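Local coordinates for protein sortase B (Clostridium perfringens, PDB 5YFK) that is a class B sortase, a cysteine transpeptidase of the kind that joins proteins to the bacterial cell wall, at residues 49-54 and 82-87; 92-97 and 118-123; 55-60 and 68-73. The protein carries 1 engineered substitution. All blocks are in the same frame, centred on the assembly; numbering follows the deposited sequence.

Interaction 1 (49-54 and 82-87)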
loop_
_atom_site.group_PDB
_atom_site.type_symbol
_atom_site.label_atom_id
_atom_site.label_comp_id
_atom_site.label_asym_id
_atom_site.label_seq_id
_atom_site.Cartn_x
_atom_site.Cartn_y
_atom_site.Cartn_z
ATOM N N LYS A 49 14.085 -2.745 10.823
ATOM C CA LYS A 49 15.113 -1.860 10.257
ATOM C C LYS A 49 16.493 -2.539 10.225
ATOM O O LYS A 49 17.271 -2.365 9.284
ATOM C CB LYS A 49 15.183 -0.574 11.082
ATOM C CG LYS A 49 15.063 0.710 10.281
ATOM C CD LYS A 49 14.777 1.900 11.188
ATOM C CE LYS A 49 13.416 1.783 11.869
ATOM N NZ LYS A 49 12.823 3.117 12.178
ATOM N N ASN A 50 16.775 -3.345 11.242
ATOM C CA ASN A 50 18.065 -4.008 11.353
ATOM C C ASN A 50 18.171 -5.150 10.357
ATOM O O ASN A 50 19.185 -5.298 9.685
ATOM C CB ASN A 50 18.274 -4.519 12.780
ATOM C CG ASN A 50 19.686 -5.021 13.020
ATOM O OD1 ASN A 50 20.645 -4.243 13.031
ATOM N ND2 ASN A 50 19.818 -6.324 13.238
ATOM N N ILE A 51 17.078 -5.878 10.162
ATOM C CA ILE A 51 17.044 -6.897 9.122
ATOM C C ILE A 51 17.221 -6.276 7.735
ATOM O O ILE A 51 17.950 -6.806 6.893
ATOM C CB ILE A 51 15.737 -7.715 9.173
ATOM C CG1 ILE A 51 15.675 -8.543 10.456
ATOM C CG2 ILE A 51 15.660 -8.650 7.975
ATOM C CD1 ILE A 51 14.272 -8.798 10.968
ATOM N N ASN A 52 16.537 -5.163 7.484
ATOM C CA ASN A 52 16.645 -4.495 6.194
ATOM C C ASN A 52 16.463 -2.999 6.361
ATOM O O ASN A 52 15.359 -2.524 6.572
ATOM C CB ASN A 52 15.601 -5.043 5.227
ATOM C CG ASN A 52 15.739 -4.490 3.820
ATOM O OD1 ASN A 52 16.404 -3.474 3.574
ATOM N ND2 ASN A 52 15.073 -5.145 2.880
ATOM N N PRO A 53 17.543 -2.242 6.185
ATOM C CA PRO A 53 17.481 -0.807 6.410
ATOM C C PRO A 53 16.495 -0.083 5.472
ATOM O O PRO A 53 16.178 1.098 5.679
ATOM C CB PRO A 53 18.919 -0.349 6.134
ATOM C CG PRO A 53 19.765 -1.583 6.222
ATOM C CD PRO A 53 18.872 -2.688 5.739
ATOM N N ASP A 54 16.048 -0.774 4.433
ATOM C CA ASP A 54 15.093 -0.202 3.477
ATOM C C ASP A 54 13.662 -0.198 4.046
ATOM O O ASP A 54 12.745 0.392 3.452
ATOM C CB ASP A 54 15.127 -1.006 2.177
ATOM C CG ASP A 54 16.441 -0.862 1.422
ATOM O OD1 ASP A 54 17.148 0.147 1.648
ATOM O OD2 ASP A 54 16.603 -1.587 0.419
ATOM N N HIS A 82 13.120 -9.176 -5.292
ATOM C CA HIS A 82 13.782 -9.590 -4.073
ATOM C C HIS A 82 12.822 -9.577 -2.892
ATOM O O HIS A 82 11.896 -8.760 -2.826
ATOM C CB HIS A 82 14.976 -8.691 -3.750
ATOM C CG HIS A 82 16.035 -8.685 -4.808
ATOM N ND1 HIS A 82 15.942 -7.920 -5.950
ATOM C CD2 HIS A 82 17.200 -9.368 -4.907
ATOM C CE1 HIS A 82 17.023 -8.101 -6.687
ATOM N NE2 HIS A 82 17.773 -9.017 -6.105
ATOM N N ASN A 83 13.146 -10.379 -1.890
ATOM C CA ASN A 83 12.335 -10.464 -0.689
ATOM C C ASN A 83 12.863 -9.534 0.378
ATOM O O ASN A 83 13.654 -8.641 0.078
ATOM C CB ASN A 83 12.252 -11.903 -0.176
ATOM C CG ASN A 83 13.560 -12.402 0.406
ATOM O OD1 ASN A 83 14.530 -11.658 0.544
ATOM N ND2 ASN A 83 13.594 -13.681 0.728
ATOM N N PHE A 84 12.331 -9.648 1.592
ATOM C CA PHE A 84 12.672 -8.711 2.651
ATOM C C PHE A 84 14.137 -8.816 3.079
ATOM O O PHE A 84 14.696 -7.855 3.621
ATOM C CB PHE A 84 11.797 -8.936 3.875
ATOM C CG PHE A 84 11.888 -7.833 4.879
ATOM C CD1 PHE A 84 11.326 -6.592 4.617
ATOM C CD2 PHE A 84 12.553 -8.021 6.072
ATOM C CE1 PHE A 84 11.409 -5.573 5.543
ATOM C CE2 PHE A 84 12.644 -6.999 7.004
ATOM C CZ PHE A 84 12.070 -5.774 6.741
ATOM N N ASN A 85 14.698 -10.020 2.955
ATOM C CA ASN A 85 16.127 -10.266 3.191
ATOM C C ASN A 85 17.002 -9.904 1.994
ATOM O O ASN A 85 18.203 -10.180 2.004
ATOM C CB ASN A 85 16.368 -11.744 3.531
ATOM C CG ASN A 85 15.676 -12.171 4.805
ATOM O OD1 ASN A 85 14.865 -13.098 4.804
ATOM N ND2 ASN A 85 15.971 -11.482 5.898
ATOM N N LYS A 86 16.377 -9.416 0.924
ATOM C CA LYS A 86 17.072 -9.022 -0.298
ATOM C C LYS A 86 17.554 -10.222 -1.106
ATOM O O LYS A 86 18.334 -10.074 -2.044
ATOM C CB LYS A 86 18.254 -8.096 0.020
ATOM C CG LYS A 86 17.850 -6.827 0.745
ATOM C CD LYS A 86 18.808 -5.673 0.481
ATOM C CE LYS A 86 18.757 -4.670 1.613
ATOM N NZ LYS A 86 19.801 -3.623 1.477
ATOM N N GLU A 87 17.009 -11.390 -0.806
ATOM C CA GLU A 87 17.271 -12.572 -1.602
ATOM C C GLU A 87 16.409 -12.539 -2.854
ATOM O O GLU A 87 15.310 -11.978 -2.841
ATOM C CB GLU A 87 16.985 -13.826 -0.769
ATOM C CG GLU A 87 17.853 -13.921 0.488
ATOM C CD GLU A 87 17.222 -14.733 1.615
ATOM O OE1 GLU A 87 16.054 -15.162 1.481
ATOM O OE2 GLU A 87 17.877 -14.889 2.671
HETATM O O HOH W 1 17.697 -7.568 3.862
#

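Interaction 2 (92-97 and 118-123)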
loop_
_atom_site.group_PDB
_atom_site.type_symbol
_atom_site.label_atom_id
_atom_site.label_comp_id
_atom_site.label_asym_id
_atom_site.label_seq_id
_atom_site.Cartn_x
_atom_site.Cartn_y
_atom_site.Cartn_z
ATOM N N GLY A 92 8.762 -11.262 -4.395
ATOM C CA GLY A 92 9.299 -9.945 -4.038
ATOM C C GLY A 92 8.788 -9.429 -2.698
ATOM O O GLY A 92 8.691 -10.166 -1.710
ATOM N N SER A 93 8.655 -8.118 -2.618
ATOM C CA SER A 93 8.300 -7.456 -1.376
ATOM C C SER A 93 7.209 -6.435 -1.659
ATOM O O SER A 93 6.947 -6.083 -2.822
ATOM C CB SER A 93 9.520 -6.776 -0.743
ATOM O OG SER A 93 10.579 -7.702 -0.542
ATOM N N ILE A 94 6.564 -5.963 -0.599
ATOM C CA ILE A 94 5.698 -4.778 -0.747
ATOM C C ILE A 94 6.569 -3.536 -0.599
ATOM O O ILE A 94 7.381 -3.450 0.340
ATOM C CB ILE A 94 4.616 -4.752 0.321
ATOM C CG1 ILE A 94 3.863 -6.083 0.355
ATOM C CG2 ILE A 94 3.658 -3.585 0.075
ATOM C CD1 ILE A 94 3.300 -6.564 -0.965
ATOM N N PHE A 95 6.525 -2.654 -1.593
ATOM C CA PHE A 95 7.432 -1.499 -1.592
ATOM C C PHE A 95 6.782 -0.186 -1.939
ATOM O O PHE A 95 5.857 -0.103 -2.753
ATOM C CB PHE A 95 8.663 -1.751 -2.480
ATOM C CG PHE A 95 8.348 -1.963 -3.931
ATOM C CD1 PHE A 95 8.075 -3.221 -4.417
ATOM C CD2 PHE A 95 8.357 -0.902 -4.819
ATOM C CE1 PHE A 95 7.719 -3.404 -5.746
ATOM C CE2 PHE A 95 8.086 -1.092 -6.161
ATOM C CZ PHE A 95 7.858 -2.363 -6.638
ATOM N N VAL A 96 7.280 0.849 -1.276
ATOM C CA VAL A 96 6.867 2.219 -1.535
ATOM C C VAL A 96 7.700 2.801 -2.678
ATOM O O VAL A 96 8.879 2.452 -2.879
ATOM C CB VAL A 96 6.931 3.111 -0.264
ATOM C CG1 VAL A 96 8.299 3.049 0.385
ATOM C CG2 VAL A 96 6.528 4.549 -0.581
ATOM N N ASP A 97 7.041 3.608 -3.489
ATOM C CA ASP A 97 7.677 4.242 -4.634
ATOM C C ASP A 97 9.025 4.828 -4.260
ATOM O O ASP A 97 9.138 5.544 -3.257
ATOM C CB ASP A 97 6.782 5.363 -5.153
ATOM C CG ASP A 97 7.166 5.822 -6.550
ATOM O OD1 ASP A 97 6.508 5.401 -7.529
ATOM O OD2 ASP A 97 8.204 6.485 -6.681
ATOM N N ASP A 118 -2.824 -15.940 -4.241
ATOM C CA ASP A 118 -3.376 -15.415 -2.997
ATOM C C ASP A 118 -2.299 -14.931 -2.017
ATOM O O ASP A 118 -2.351 -15.216 -0.821
ATOM C CB ASP A 118 -4.212 -16.502 -2.332
ATOM C CG ASP A 118 -5.337 -15.939 -1.506
ATOM O OD1 ASP A 118 -5.561 -14.722 -1.593
ATOM O OD2 ASP A 118 -5.952 -16.708 -0.735
ATOM N N THR A 119 -1.274 -14.257 -2.529
ATOM C CA THR A 119 -0.229 -13.692 -1.674
ATOM C C THR A 119 0.145 -12.274 -2.103
ATOM O O THR A 119 -0.208 -11.859 -3.182
ATOM C CB THR A 119 1.058 -14.538 -1.700
ATOM O OG1 THR A 119 1.576 -14.591 -3.037
ATOM C CG2 THR A 119 0.777 -15.947 -1.189
ATOM N N MET A 120 0.891 -11.580 -1.244
ATOM C CA MET A 120 1.340 -10.195 -1.495
ATOM C C MET A 120 0.109 -9.308 -1.661
ATOM O O MET A 120 -0.727 -9.271 -0.752
ATOM C CB MET A 120 2.292 -10.106 -2.665
ATOM C CG MET A 120 3.480 -11.071 -2.528
ATOM S SD MET A 120 4.270 -11.182 -0.890
ATOM C CE MET A 120 5.216 -9.672 -0.815
ATOM N N PHE A 121 -0.014 -8.634 -2.794
ATOM C CA PHE A 121 -1.182 -7.724 -3.034
ATOM C C PHE A 121 -2.285 -8.381 -3.892
ATOM O O PHE A 121 -3.246 -7.695 -4.316
ATOM C CB PHE A 121 -0.724 -6.407 -3.686
ATOM C CG PHE A 121 -0.470 -5.253 -2.723
ATOM C CD1 PHE A 121 -0.280 -5.458 -1.361
ATOM C CD2 PHE A 121 -0.095 -4.005 -3.240
ATOM C CE1 PHE A 121 0.021 -4.398 -0.500
ATOM C CE2 PHE A 121 0.180 -2.941 -2.392
ATOM C CZ PHE A 121 0.250 -3.136 -1.019
ATOM N N ALA A 122 -2.291 -9.715 -3.994
ATOM C CA ALA A 122 -3.362 -10.396 -4.736
ATOM C C ALA A 122 -4.727 -9.901 -4.280
ATOM O O ALA A 122 -5.624 -9.652 -5.089
ATOM C CB ALA A 122 -3.274 -11.905 -4.546
ATOM N N GLN A 123 -4.915 -9.809 -2.969
ATOM C CA GLN A 123 -6.252 -9.526 -2.435
ATOM C C GLN A 123 -6.750 -8.128 -2.609
ATOM O O GLN A 123 -7.941 -7.866 -2.399
ATOM C CB GLN A 123 -6.377 -9.994 -0.980
ATOM C CG GLN A 123 -6.379 -11.501 -0.912
ATOM C CD GLN A 123 -6.925 -12.038 0.397
ATOM O OE1 GLN A 123 -7.249 -11.271 1.319
ATOM N NE2 GLN A 123 -6.838 -13.346 0.552
#

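Interaction 3 (55-60 and 68-73)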
loop_
_atom_site.group_PDB
_atom_site.type_symbol
_atom_site.label_atom_id
_atom_site.label_comp_id
_atom_site.label_asym_id
_atom_site.label_seq_id
_atom_site.Cartn_x
_atom_site.Cartn_y
_atom_site.Cartn_z
ATOM N N TYR A 55 13.480 -0.840 5.190
ATOM C CA TYR A 55 12.186 -0.850 5.872
ATOM C C TYR A 55 11.674 0.565 6.143
ATOM O O TYR A 55 12.433 1.433 6.586
ATOM C CB TYR A 55 12.302 -1.602 7.193
ATOM C CG TYR A 55 11.029 -1.551 8.007
ATOM C CD1 TYR A 55 9.948 -2.350 7.672
ATOM C CD2 TYR A 55 10.880 -0.642 9.039
ATOM C CE1 TYR A 55 8.772 -2.289 8.391
ATOM C CE2 TYR A 55 9.735 -0.621 9.815
ATOM C CZ TYR A 55 8.670 -1.430 9.462
ATOM O OH TYR A 55 7.493 -1.354 10.159
ATOM N N ARG A 56 10.379 0.797 5.916
ATOM C CA ARG A 56 9.802 2.108 6.182
ATOM C C ARG A 56 8.581 2.067 7.095
ATOM O O ARG A 56 8.415 2.945 7.946
ATOM C CB ARG A 56 9.437 2.816 4.878
ATOM C CG ARG A 56 10.610 3.027 3.921
ATOM C CD ARG A 56 11.537 4.129 4.425
ATOM N NE ARG A 56 12.702 4.321 3.556
ATOM C CZ ARG A 56 13.895 3.773 3.771
ATOM N NH1 ARG A 56 14.096 3.002 4.826
ATOM N NH2 ARG A 56 14.878 3.970 2.908
ATOM N N PHE A 57 7.676 1.119 6.861
ATOM C CA PHE A 57 6.473 1.030 7.669
ATOM C C PHE A 57 5.801 -0.333 7.506
ATOM O O PHE A 57 6.163 -1.121 6.622
ATOM C CB PHE A 57 5.477 2.171 7.319
ATOM C CG PHE A 57 5.117 2.252 5.860
ATOM C CD1 PHE A 57 3.985 1.619 5.379
ATOM C CD2 PHE A 57 5.796 3.122 5.015
ATOM C CE1 PHE A 57 3.638 1.706 4.035
ATOM C CE2 PHE A 57 5.394 3.296 3.691
ATOM C CZ PHE A 57 4.281 2.609 3.210
ATOM N N TRP A 58 4.782 -0.579 8.323
ATOM C CA TRP A 58 3.993 -1.792 8.216
ATOM C C TRP A 58 2.608 -1.448 7.622
ATOM O O TRP A 58 2.044 -0.384 7.886
ATOM C CB TRP A 58 3.832 -2.450 9.594
ATOM C CG TRP A 58 3.325 -3.872 9.507
ATOM C CD1 TRP A 58 2.045 -4.276 9.258
ATOM C CD2 TRP A 58 4.121 -5.056 9.503
ATOM N NE1 TRP A 58 1.989 -5.635 9.171
ATOM C CE2 TRP A 58 3.264 -6.133 9.200
ATOM C CE3 TRP A 58 5.492 -5.296 9.634
ATOM C CZ2 TRP A 58 3.691 -7.434 9.226
ATOM C CZ3 TRP A 58 5.929 -6.598 9.646
ATOM C CH2 TRP A 58 5.032 -7.659 9.422
ATOM N N ILE A 59 2.105 -2.333 6.787
ATOM C CA ILE A 59 0.764 -2.166 6.216
ATOM C C ILE A 59 -0.098 -3.379 6.565
ATOM O O ILE A 59 0.299 -4.533 6.375
ATOM C CB ILE A 59 0.844 -1.972 4.678
ATOM C CG1 ILE A 59 -0.525 -1.648 4.086
ATOM C CG2 ILE A 59 1.441 -3.169 3.987
ATOM C CD1 ILE A 59 -0.466 -1.148 2.647
ATOM N N LYS A 60 -1.344 -3.089 6.916
ATOM C CA LYS A 60 -2.347 -4.093 7.091
ATOM C C LYS A 60 -3.650 -3.621 6.482
ATOM O O LYS A 60 -4.136 -2.529 6.804
ATOM C CB LYS A 60 -2.534 -4.396 8.589
ATOM C CG LYS A 60 -3.685 -5.358 8.902
ATOM C CD LYS A 60 -3.430 -6.747 8.359
ATOM C CE LYS A 60 -4.715 -7.487 8.005
ATOM N NZ LYS A 60 -4.438 -8.616 7.073
ATOM N N PHE A 68 1.988 -6.892 6.060
ATOM C CA PHE A 68 3.364 -6.967 5.604
ATOM C C PHE A 68 4.209 -5.796 6.099
ATOM O O PHE A 68 3.745 -4.650 6.132
ATOM C CB PHE A 68 3.407 -6.968 4.073
ATOM C CG PHE A 68 2.724 -8.151 3.441
ATOM C CD1 PHE A 68 3.278 -9.411 3.542
ATOM C CD2 PHE A 68 1.583 -7.984 2.684
ATOM C CE1 PHE A 68 2.661 -10.498 2.951
ATOM C CE2 PHE A 68 0.956 -9.062 2.107
ATOM C CZ PHE A 68 1.510 -10.317 2.227
ATOM N N PRO A 69 5.536 -6.020 6.148
ATOM C CA PRO A 69 6.475 -4.904 6.140
ATOM C C PRO A 69 6.637 -4.307 4.731
ATOM O O PRO A 69 6.368 -4.974 3.746
ATOM C CB PRO A 69 7.785 -5.567 6.602
ATOM C CG PRO A 69 7.672 -6.951 6.054
ATOM C CD PRO A 69 6.219 -7.330 6.126
ATOM N N VAL A 70 6.827 -2.998 4.679
ATOM C CA VAL A 70 7.006 -2.266 3.445
ATOM C C VAL A 70 8.387 -1.632 3.417
ATOM O O VAL A 70 8.785 -0.946 4.359
ATOM C CB VAL A 70 5.966 -1.147 3.294
ATOM C CG1 VAL A 70 6.118 -0.480 1.940
ATOM C CG2 VAL A 70 4.578 -1.709 3.505
ATOM N N VAL A 71 9.070 -1.831 2.302
ATOM C CA VAL A 71 10.417 -1.296 2.117
ATOM C C VAL A 71 10.439 -0.233 1.022
ATOM O O VAL A 71 9.531 -0.141 0.204
ATOM C CB VAL A 71 11.403 -2.430 1.752
ATOM C CG1 VAL A 71 11.553 -3.387 2.908
ATOM C CG2 VAL A 71 10.971 -3.162 0.492
ATOM N N GLN A 72 11.533 0.507 0.941
ATOM C CA GLN A 72 11.706 1.442 -0.140
ATOM C C GLN A 72 13.085 1.224 -0.752
ATOM O O GLN A 72 14.105 1.249 -0.035
ATOM C CB GLN A 72 11.577 2.864 0.392
ATOM C CG GLN A 72 11.671 3.926 -0.690
ATOM C CD GLN A 72 11.453 5.319 -0.162
ATOM O OE1 GLN A 72 11.822 5.635 0.963
ATOM N NE2 GLN A 72 10.854 6.169 -0.977
ATOM N N GLY A 73 13.086 0.829 -2.017
ATOM C CA GLY A 73 14.333 0.634 -2.757
ATOM C C GLY A 73 14.798 1.914 -3.433
ATOM O O GLY A 73 14.204 2.997 -3.261
#

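Interaction 1 (49-54 and 82-87)
Phe84 meets Ile51 and Asn52 at the end of helix 35-51, and Lys86, from the same tight loop, meets Asn52 and Asp54 just beyond it. The loop is a type I turn from Asn83 to Lys86, and Asn83 steadies it by accepting a hydrogen bond from Glu87 N at OD1. In Phe84, CG anti to the backbone N (chi1 -168°) sends the ring to the end of the helix: Asn52 CB lies over one face, 4.1 Å from the ring centroid, while Ile51 CG2 comes within 3.6 Å of Phe84 CE2. Phe84 O accepts a 2.8 Å hydrogen bond from Asn52 ND2, which arrives from above the carbonyl plane, and a water bridges it to Ile51 O. Asn85 adds its amide, ND2 lying 3.5 Å from Ile51 CG2. Lys86 then runs out extended, CE passing 3.3 Å from Asn52 OD1, the acceptor of an Asx turn with Asp54 N; Lys86 NZ makes a long salt bridge with Asp54 OD2 at 3.9 Å. The closer partner of OD2 is Tyr79 OH, which Asn52 ND2 meets as well. The contact thus lies where helix 35-51 gives way to strand 55-61, with Phe84 packed against Pro69 and Val71 of strand 67-72.

Interaction 2 (92-97 and 118-123)
A short strand of the sortase sheet, 94-96, meets here the loop that follows strand 107-111 and runs towards helix 130-135, close to the predicted active site. The loop turns sharply: a type II' beta turn spans Thr119 to Ala122, closed by a hydrogen bond from Ala122 N to Thr119 O, and its two central residues, Met120 and Phe121, both present their side chains to the strand. No hydrogen bond links the two segments, and the join is made by side-chain packing around Ile94.

The two branches of Ile94 divide the work. With CG1 beside the backbone N and CG2 anti to it (chi1 -52°), CD1 sits over one face of the Phe121 ring, 4.2 Å from its centroid and 28° off the normal. CG2 meets the far end of the same ring, 3.6 Å from Phe121 CZ. The ring is therefore touched by both arms of one isoleucine, which crosses it at a slant.

Met120 packs on Ile94 too. Its chain is bent at both chi2 and chi3, and the bends bring CE against the residues just before the strand. There Met120 CE lies 3.7 Å from Ile94 CD1, and it also rests 3.6 Å from Gly92 O and 3.8 Å from Ser93 CA. Isoleucine and methionine slide past each other in opposite directions. Tyr17 of helix 16-19 packs on Met120, while Val110 of strand 107-111 touches both Ile94 and Phe121.

The Met120 side chain is about 4 Å from that of His113, the predicted proton donor/acceptor, and Phe121 about 8 Å from that of the engineered Ser209, at the position predicted to carry the acyl-thioester. This hydrophobic cluster, joining the sortase sheet to the loop after the histidine, lies beside the predicted active site.

Interaction 3 (55-60 and 68-73)
Strands 55-60 and 68-72 run antiparallel at 148° and pair as a ladder broken by a classic beta bulge, in which Arg56 and Phe57 both face Val70. Val70 O takes a 2.8 Å hydrogen bond from Arg56 N and a weak one from Phe57 N at 3.4 Å, while Phe57 O accepts from Val70 N at 2.8 Å; beyond the bulge, Ile59 and Phe68 pair by two reciprocal backbone bonds.

On the face carrying Trp58 and Pro69, the indole lies flat over the opposite strand. Phe68 C lies over the centre of one indole face, 3.3 Å from its plane, while Pro69 CD makes a CH-pi contact with the six-membered ring, 3.8 Å from its centroid. Trp58 NE1 is hydrogen-bonded to Asp67 OD1. Nearby, Tyr55 is met at its ring edge by Pro69 CB, and its hydroxyl bonds to Glu45.

The face of Phe57, Ile59 and Val70 is closely packed. Val70 CB sits over the Phe57 ring, and Ile59 CG2 presses on Val70 CG2 at 3.5 Å, tighter than usual.

At the bulge, Arg56 bends at chi2 (-73°) so that NE reaches Gln72 OE1 at 3.0 Å, in the guanidinium plane and on a lone pair. NH1 turns back to Tyr55 O, while Gln72 NE2 is bonded to Asp97 O. The whole is a beta hairpin with a classic bulge, the first two strands of the sortase fold's beta sheet.

From the N terminus, helix 35-51 leads into strand 55-61, and the first contact to close is interaction 3, the hairpin with strand 67-72. It nests inside the larger loop closed by interaction 1, which brings 82-87 back to the end of the helix; a probable hydrogen bond between Asp54 O and Gln72 N joins the two. Interaction 2 opens only afterwards, in series with both, and closes a loop that includes strand 107-111 and His113. Strand 94-96 lies beside strand 67-72, so interactions 2 and 3 share one sheet, while Ser93 OG and His82 O link interactions 1 and 2. Together they tie helix 35-51, the hairpin and the loop by the predicted active site.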